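Tapirin (PDB 6N2C) probably binds cellulose through a beta-helical, zinc-carrying C-terminal domain, consistent with a role in cell adhesion. Local coordinates at residues Asn206-Ser211 against Asn459-Asn464; Arg216-Asn219 against Tyr225-Lys228. All coordinates share one frame; numbering follows the deposited sequence.

Contact 1: residues Asn206-Ser211 against Asn459-Asn464; sequences NMYSSS and NTFPTN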
ATOM      1  N   ASN A 206       3.183   6.697  13.231  1.00 13.37           N
ATOM      2  CA  ASN A 206       1.990   6.739  12.350  1.00 13.99           C
ATOM      3  C   ASN A 206       1.861   7.980  11.535  1.00 13.85           C
ATOM      4  O   ASN A 206       2.277   9.051  11.970  1.00 14.10           O
ATOM      5  CB  ASN A 206       0.780   6.405  13.186  1.00 13.98           C
ATOM      6  CG  ASN A 206       0.908   5.012  13.803  1.00 14.22           C
ATOM      7  OD1 ASN A 206       1.340   4.070  13.122  1.00 14.68           O
ATOM      8  ND2 ASN A 206       0.550   4.838  15.116  1.00 14.59           N
ATOM      9  N   MET A 207       1.211   7.876  10.334  1.00 12.22           N
ATOM     10  CA  MET A 207       1.019   9.030   9.483  1.00 13.75           C
ATOM     11  C   MET A 207      -0.356   8.917   8.862  1.00 12.53           C
ATOM     12  O   MET A 207      -0.810   7.798   8.564  1.00 13.66           O
ATOM     13  CB  MET A 207       2.091   9.037   8.335  1.00 15.25           C
ATOM     14  CG  MET A 207       1.821  10.064   7.255  1.00 17.93           C
ATOM     15  SD  MET A 207       3.208  10.262   6.011  0.99 27.76           S
ATOM     16  CE  MET A 207       4.234   8.948   6.704  1.00 19.09           C
ATOM     17  N   TYR A 208      -1.102  10.019   8.916  1.00 13.89           N
ATOM     18  CA  TYR A 208      -2.415  10.071   8.361  1.00 13.70           C
ATOM     19  C   TYR A 208      -2.550  11.248   7.405  1.00 11.80           C
ATOM     20  O   TYR A 208      -2.092  12.381   7.657  1.00 12.93           O
ATOM     21  CB  TYR A 208      -3.497  10.258   9.469  1.00 13.56           C
ATOM     22  CG  TYR A 208      -4.916  10.537   8.985  1.00 13.04           C
ATOM     23  CD1 TYR A 208      -5.386  11.833   8.678  1.00 13.62           C
ATOM     24  CD2 TYR A 208      -5.826   9.544   8.909  1.00 14.38           C
ATOM     25  CE1 TYR A 208      -6.653  12.012   8.178  1.00 13.88           C
ATOM     26  CE2 TYR A 208      -7.099   9.728   8.442  1.00 15.67           C
ATOM     27  CZ  TYR A 208      -7.512  11.000   8.112  1.00 15.95           C
ATOM     28  OH  TYR A 208      -8.808  11.217   7.668  1.00 17.13           O
ATOM     29  N   SER A 209      -3.263  11.018   6.286  1.00 13.39           N
ATOM     30  CA  SER A 209      -3.689  12.119   5.446  1.00 13.44           C
ATOM     31  C   SER A 209      -5.079  11.821   4.991  1.00 14.68           C
ATOM     32  O   SER A 209      -5.453  10.651   4.803  1.00 15.32           O
ATOM     33  CB  SER A 209      -2.736  12.186   4.236  1.00 15.53           C
ATOM     34  OG  SER A 209      -2.903  13.386   3.531  1.00 21.56           O
ATOM     35  N   SER A 210      -5.890  12.858   4.735  1.00 15.79           N
ATOM     36  CA  SER A 210      -7.203  12.610   4.224  1.00 17.51           C
ATOM     37  C   SER A 210      -7.101  12.516   2.671  1.00 19.12           C
ATOM     38  O   SER A 210      -7.569  11.534   2.076  1.00 18.36           O
ATOM     39  CB  SER A 210      -8.165  13.759   4.649  1.00 19.63           C
ATOM     40  OG  SER A 210      -9.452  13.527   4.020  1.00 18.98           O
ATOM     41  N   SER A 211      -6.500  13.532   2.039  1.00 16.48           N
ATOM     42  CA  SER A 211      -6.313  13.492   0.624  1.00 19.02           C
ATOM     43  C   SER A 211      -4.926  12.968   0.308  1.00 15.47           C
ATOM     44  O   SER A 211      -4.265  12.378   1.189  1.00 15.93           O
ATOM     45  CB  SER A 211      -6.682  14.884   0.018  1.00 21.43           C
ATOM     46  OG  SER A 211      -6.495  14.846  -1.409  1.00 26.52           O
ATOM     47  N   ASN A 459     -16.959   6.288   9.686  0.55 29.82           N
ATOM     48  CA  ASN A 459     -16.987   7.740   9.762  0.55 30.20           C
ATOM     49  C   ASN A 459     -16.496   8.250  11.143  0.55 25.06           C
ATOM     50  O   ASN A 459     -16.248   9.419  11.301  0.55 26.80           O
ATOM     51  CB  ASN A 459     -18.401   8.279   9.481  0.55 36.10           C
ATOM     52  CG  ASN A 459     -18.991   7.751   8.183  0.55 38.20           C
ATOM     53  OD1 ASN A 459     -18.330   7.738   7.164  0.55 36.51           O
ATOM     54  ND2 ASN A 459     -20.272   7.333   8.227  0.55 46.91           N
ATOM     55  N   THR A 460     -16.382   7.381  12.130  1.00 26.81           N
ATOM     56  CA  THR A 460     -15.758   7.712  13.367  1.00 24.47           C
ATOM     57  C   THR A 460     -14.255   7.989  13.229  1.00 23.00           C
ATOM     58  O   THR A 460     -13.679   8.635  14.100  1.00 21.56           O
ATOM     59  CB  THR A 460     -15.959   6.596  14.416  1.00 29.36           C
ATOM     60  OG1 THR A 460     -15.665   5.307  13.852  1.00 27.42           O
ATOM     61  CG2 THR A 460     -17.388   6.561  14.927  1.00 33.44           C
ATOM     62  N   PHE A 461     -13.610   7.508  12.156  1.00 19.34           N
ATOM     63  CA  PHE A 461     -12.147   7.699  12.102  1.00 19.15           C
ATOM     64  C   PHE A 461     -11.775   8.782  11.163  1.00 16.34           C
ATOM     65  O   PHE A 461     -12.129   8.720   9.987  1.00 18.00           O
ATOM     66  CB  PHE A 461     -11.465   6.378  11.677  1.00 18.69           C
ATOM     67  CG  PHE A 461      -9.979   6.463  11.734  1.00 17.56           C
ATOM     68  CD1 PHE A 461      -9.283   6.219  12.930  1.00 16.80           C
ATOM     69  CD2 PHE A 461      -9.235   6.768  10.593  1.00 16.29           C
ATOM     70  CE1 PHE A 461      -7.926   6.337  12.979  1.00 17.68           C
ATOM     71  CE2 PHE A 461      -7.851   6.830  10.664  1.00 15.34           C
ATOM     72  CZ  PHE A 461      -7.176   6.631  11.825  1.00 15.93           C
ATOM     73  N   PRO A 462     -11.009   9.771  11.586  1.00 15.07           N
ATOM     74  CA  PRO A 462     -10.253   9.855  12.840  1.00 13.72           C
ATOM     75  C   PRO A 462     -10.906  10.757  13.910  1.00 14.77           C
ATOM     76  O   PRO A 462     -10.348  10.945  15.014  1.00 15.05           O
ATOM     77  CB  PRO A 462      -8.959  10.441  12.343  1.00 13.50           C
ATOM     78  CG  PRO A 462      -9.381  11.445  11.295  1.00 15.78           C
ATOM     79  CD  PRO A 462     -10.487  10.700  10.582  1.00 14.42           C
ATOM     80  N   THR A 463     -12.028  11.377  13.543  1.00 16.27           N
ATOM     81  CA  THR A 463     -12.518  12.451  14.433  1.00 16.27           C
ATOM     82  C   THR A 463     -13.063  12.055  15.805  1.00 18.56           C
ATOM     83  O   THR A 463     -13.219  12.964  16.633  1.00 21.43           O
ATOM     84  CB  THR A 463     -13.568  13.383  13.734  1.00 17.80           C
ATOM     85  OG1 THR A 463     -14.717  12.631  13.425  1.00 23.59           O
ATOM     86  CG2 THR A 463     -13.017  14.023  12.523  1.00 19.73           C
ATOM     87  N   ASN A 464     -13.366  10.781  16.100  1.00 18.95           N
ATOM     88  CA  ASN A 464     -13.620  10.407  17.436  1.00 20.00           C
ATOM     89  C   ASN A 464     -12.450  10.717  18.353  1.00 21.47           C
ATOM     90  O   ASN A 464     -12.645  10.980  19.539  1.00 21.05           O
ATOM     91  CB  ASN A 464     -13.964   8.903  17.582  1.00 20.35           C
ATOM     92  CG  ASN A 464     -15.434   8.621  17.428  1.00 22.85           C
ATOM     93  OD1 ASN A 464     -16.148   9.263  16.628  1.00 21.68           O
ATOM     94  ND2 ASN A 464     -15.888   7.485  18.108  1.00 23.11           N
TER

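Contact 2: residues Arg216-Asn219 against Tyr225-Lys228; sequences RSDN and YTIK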
ATOM      1  N   ARG A 216       7.971  13.073  -4.236  1.00 19.04           N
ATOM      2  CA  ARG A 216       8.749  13.540  -5.427  1.00 21.85           C
ATOM      3  C   ARG A 216       9.906  12.622  -5.591  1.00 23.09           C
ATOM      4  O   ARG A 216      10.257  11.891  -4.691  1.00 23.88           O
ATOM      5  CB  ARG A 216       9.196  15.019  -5.301  1.00 22.39           C
ATOM      6  CG  ARG A 216       8.042  15.955  -4.992  1.00 24.08           C
ATOM      7  CD  ARG A 216       6.926  15.902  -6.049  1.00 27.78           C
ATOM      8  NE  ARG A 216       5.940  16.986  -5.889  1.00 30.83           N
ATOM      9  CZ  ARG A 216       4.825  17.072  -6.586  1.00 31.69           C
ATOM     10  NH1 ARG A 216       4.538  16.141  -7.530  1.00 36.03           N
ATOM     11  NH2 ARG A 216       3.984  18.074  -6.336  1.00 35.29           N
ATOM     12  N   SER A 217      10.536  12.666  -6.746  1.00 22.85           N
ATOM     13  CA  SER A 217      11.651  11.810  -7.016  1.00 23.61           C
ATOM     14  C   SER A 217      12.860  12.084  -6.096  1.00 23.57           C
ATOM     15  O   SER A 217      13.129  13.251  -5.678  1.00 27.06           O
ATOM     16  CB  SER A 217      12.110  11.955  -8.488  1.00 27.90           C
ATOM     17  OG  SER A 217      12.827  13.186  -8.601  1.00 29.90           O
ATOM     18  N   ASP A 218      13.531  11.016  -5.728  1.00 23.66           N
ATOM     19  CA  ASP A 218      14.745  11.055  -4.961  1.00 24.25           C
ATOM     20  C   ASP A 218      15.944  10.919  -5.907  1.00 31.80           C
ATOM     21  O   ASP A 218      16.207   9.906  -6.499  1.00 32.27           O
ATOM     22  CB  ASP A 218      14.769   9.990  -3.924  1.00 23.15           C
ATOM     23  CG  ASP A 218      13.805  10.275  -2.733  1.00 27.45           C
ATOM     24  OD1 ASP A 218      13.386  11.463  -2.506  1.00 23.33           O
ATOM     25  OD2 ASP A 218      13.448   9.267  -2.095  1.00 24.73           O
ATOM     26  N   ASN A 219      16.652  12.009  -6.059  1.00 40.81           N
ATOM     27  CA  ASN A 219      17.776  12.100  -6.989  1.00 48.25           C
ATOM     28  C   ASN A 219      19.068  12.318  -6.239  1.00 48.43           C
ATOM     29  O   ASN A 219      20.115  12.236  -6.831  1.00 58.88           O
ATOM     30  CB  ASN A 219      17.536  13.264  -8.029  1.00 53.98           C
ATOM     31  CG  ASN A 219      16.982  14.555  -7.389  1.00 58.82           C
ATOM     32  OD1 ASN A 219      17.644  15.149  -6.526  1.00 44.76           O
ATOM     33  ND2 ASN A 219      15.744  14.968  -7.790  1.00 50.27           N
ATOM     34  N   TYR A 225      16.012   4.966   3.269  1.00 32.35           N
ATOM     35  CA  TYR A 225      14.584   4.908   2.920  1.00 23.18           C
ATOM     36  C   TYR A 225      14.154   6.301   2.776  1.00 21.56           C
ATOM     37  O   TYR A 225      14.805   7.240   3.264  1.00 28.45           O
ATOM     38  CB  TYR A 225      13.769   4.128   3.962  1.00 24.66           C
ATOM     39  CG  TYR A 225      13.982   4.635   5.357  1.00 23.73           C
ATOM     40  CD1 TYR A 225      13.371   5.771   5.787  1.00 25.26           C
ATOM     41  CD2 TYR A 225      14.732   3.890   6.256  1.00 27.41           C
ATOM     42  CE1 TYR A 225      13.544   6.247   7.087  1.00 23.45           C
ATOM     43  CE2 TYR A 225      14.952   4.327   7.552  1.00 27.77           C
ATOM     44  CZ  TYR A 225      14.350   5.479   7.984  1.00 25.94           C
ATOM     45  OH  TYR A 225      14.582   5.939   9.268  1.00 27.83           O
ATOM     46  N   THR A 226      13.091   6.470   2.038  1.00 18.50           N
ATOM     47  CA  THR A 226      12.347   7.683   1.957  1.00 18.51           C
ATOM     48  C   THR A 226      11.387   7.817   3.157  1.00 18.19           C
ATOM     49  O   THR A 226      11.252   8.912   3.746  1.00 19.95           O
ATOM     50  CB  THR A 226      11.554   7.723   0.672  1.00 21.30           C
ATOM     51  OG1 THR A 226      12.494   7.462  -0.414  1.00 21.33           O
ATOM     52  CG2 THR A 226      10.936   9.034   0.485  1.00 22.21           C
ATOM     53  N   ILE A 227      10.564   6.796   3.369  1.00 17.36           N
ATOM     54  CA  ILE A 227       9.641   6.822   4.540  1.00 15.85           C
ATOM     55  C   ILE A 227       9.784   5.473   5.221  1.00 17.58           C
ATOM     56  O   ILE A 227       9.690   4.425   4.590  1.00 17.86           O
ATOM     57  CB  ILE A 227       8.180   6.974   4.126  1.00 15.45           C
ATOM     58  CG1 ILE A 227       7.972   8.299   3.430  1.00 18.01           C
ATOM     59  CG2 ILE A 227       7.279   6.854   5.339  1.00 15.33           C
ATOM     60  CD1 ILE A 227       6.488   8.434   2.976  1.00 18.36           C
ATOM     61  N   LYS A 228       9.950   5.514   6.548  1.00 16.65           N
ATOM     62  CA  LYS A 228       9.842   4.367   7.390  1.00 15.35           C
ATOM     63  C   LYS A 228       8.710   4.690   8.426  1.00 15.84           C
ATOM     64  O   LYS A 228       8.774   5.721   9.064  1.00 16.24           O
ATOM     65  CB  LYS A 228      11.139   4.064   8.091  1.00 19.34           C
ATOM     66  CG  LYS A 228      10.991   2.834   8.964  1.00 24.89           C
ATOM     67  CD  LYS A 228      12.287   2.573   9.726  1.00 35.39           C
ATOM     68  CE  LYS A 228      12.176   1.380  10.668  1.00 47.07           C
ATOM     69  NZ  LYS A 228      11.848   0.097   9.924  1.00 53.33           N
TER

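Contact 1: residues Asn206-Ser211 against Asn459-Asn464
Phe461 O takes part in two hydrogen bonds, one from Lys235 NZ and one with a hydroxyl of a bound glycerol that probably came from the crystallisation liquor. The contact itself is made mostly by carbon, with the phenol oxygen of Tyr208 against Pro462 CD and no hydrogen bond between 206-211 and 459-464. Tyr208 lies on strand 206-209 of the beta-helix, and Phe461 and Pro462 belong to the loop that follows helix 451-457, so the contact lays that loop against one coil. With chi1 at 171°, CG of Tyr208 is anti to the backbone N, and its ring spans much of the 9.0 Å between the CA atoms of Tyr208 and Pro462. The ring meets two partners. Its CE2 reaches Phe461 CE2 at 3.7 Å, where the two side chains run antiparallel alongside each other; the ring planes are inclined at 68° with centroids 5.8 Å apart. Pro462 crosses the tyrosine side chain at about a right angle, its CG 3.7 Å from Tyr208 CZ and its CD 3.4 Å from Tyr208 OH. A cis peptide bond precedes this proline, and Pro462 CB sits 3.9 Å above the centre of the Phe461 ring. Phe189 stacks on Tyr208, and Ile233 touches both aromatic rings. Replacing Tyr208 by an alanine removes the ring that both Phe461 CE2 and Pro462 CG rest on, and would probably leave a gap between strand and loop. Cohesion here therefore probably rests on shape and apolar burial, 124 Å² summed over both sides, rather than on directional bonds.

Contact 2: residues Arg216-Asn219 against Tyr225-Lys228
The first torsions of Asp218 (chi1 -73°) and Thr226 (chi1 -53°) place CG of the aspartate and OG1 of the threonine each beside its own backbone N, and the side chains point at each other until carboxylate and hydroxyl meet. Both residues belong to one coil of the beta-helix: Asp218 lies in the loop after strand 213-214, Thr226 immediately before strand 227-229, so the contact closes the turn between these strands. The evidence is a single short hydrogen bond, Thr226 OG1 to Asp218 OD2 at 2.6 Å, in which the hydroxyl is the donor. It arrives head-on, nearly on the extension of the CG-OD2 bond, as the 3.9 Å from Thr226 OG1 to Asp218 CG confirms. The backbones stand well apart, with 8.1 Å between the CA atoms of Asp218 and Thr226, so the two side chains do the bridging. OD2 has further partners: Arg221 NH2, from within the turn, in a salt bridge, and Asn245 ND2 in a hydrogen bond, so three donors converge on one buried oxygen. This surrounding would probably favour the ionised carboxylate. Thr226 OG1 also accepts from Lys246 N at the start of strand 246-249, so the hydroxyl relays the bonding from the carboxylate to the neighbouring coil. The two segments bury just 69 Å² in all, both sides summed, which fits a polar contact carried by few atoms. The side chain of Thr226 lies about 11 Å from that of the zinc ligand Glu551. The methyl of Thr226, anti to the backbone N, also borders the carboxylate, its CG2 lying 3.6 Å from Asp218 OD2.

How the contacts relate
Both contacts are buried, but in different settings: contact 1 covers the helix flank with a loop whose Pro462 stays partly exposed, whereas both touching residues of contact 2 are buried within a turn. Contact 1 unites parts of the chain 248 residues apart; contact 2 spans a six-residue separation. Their chemistry differs accordingly: mostly aromatic and proline carbons, with one phenol oxygen, in the former, a carboxylate, probably charged, and a hydroxyl in the latter. Although their centres are 23 Å apart, side chains of strands 206-209 and 227-229, on different faces of the same coil, touch where Met207 CE lies 3.9 Å from Ile227 CG2. The neighbours of these residues, Tyr208 and Thr226, make the contacts.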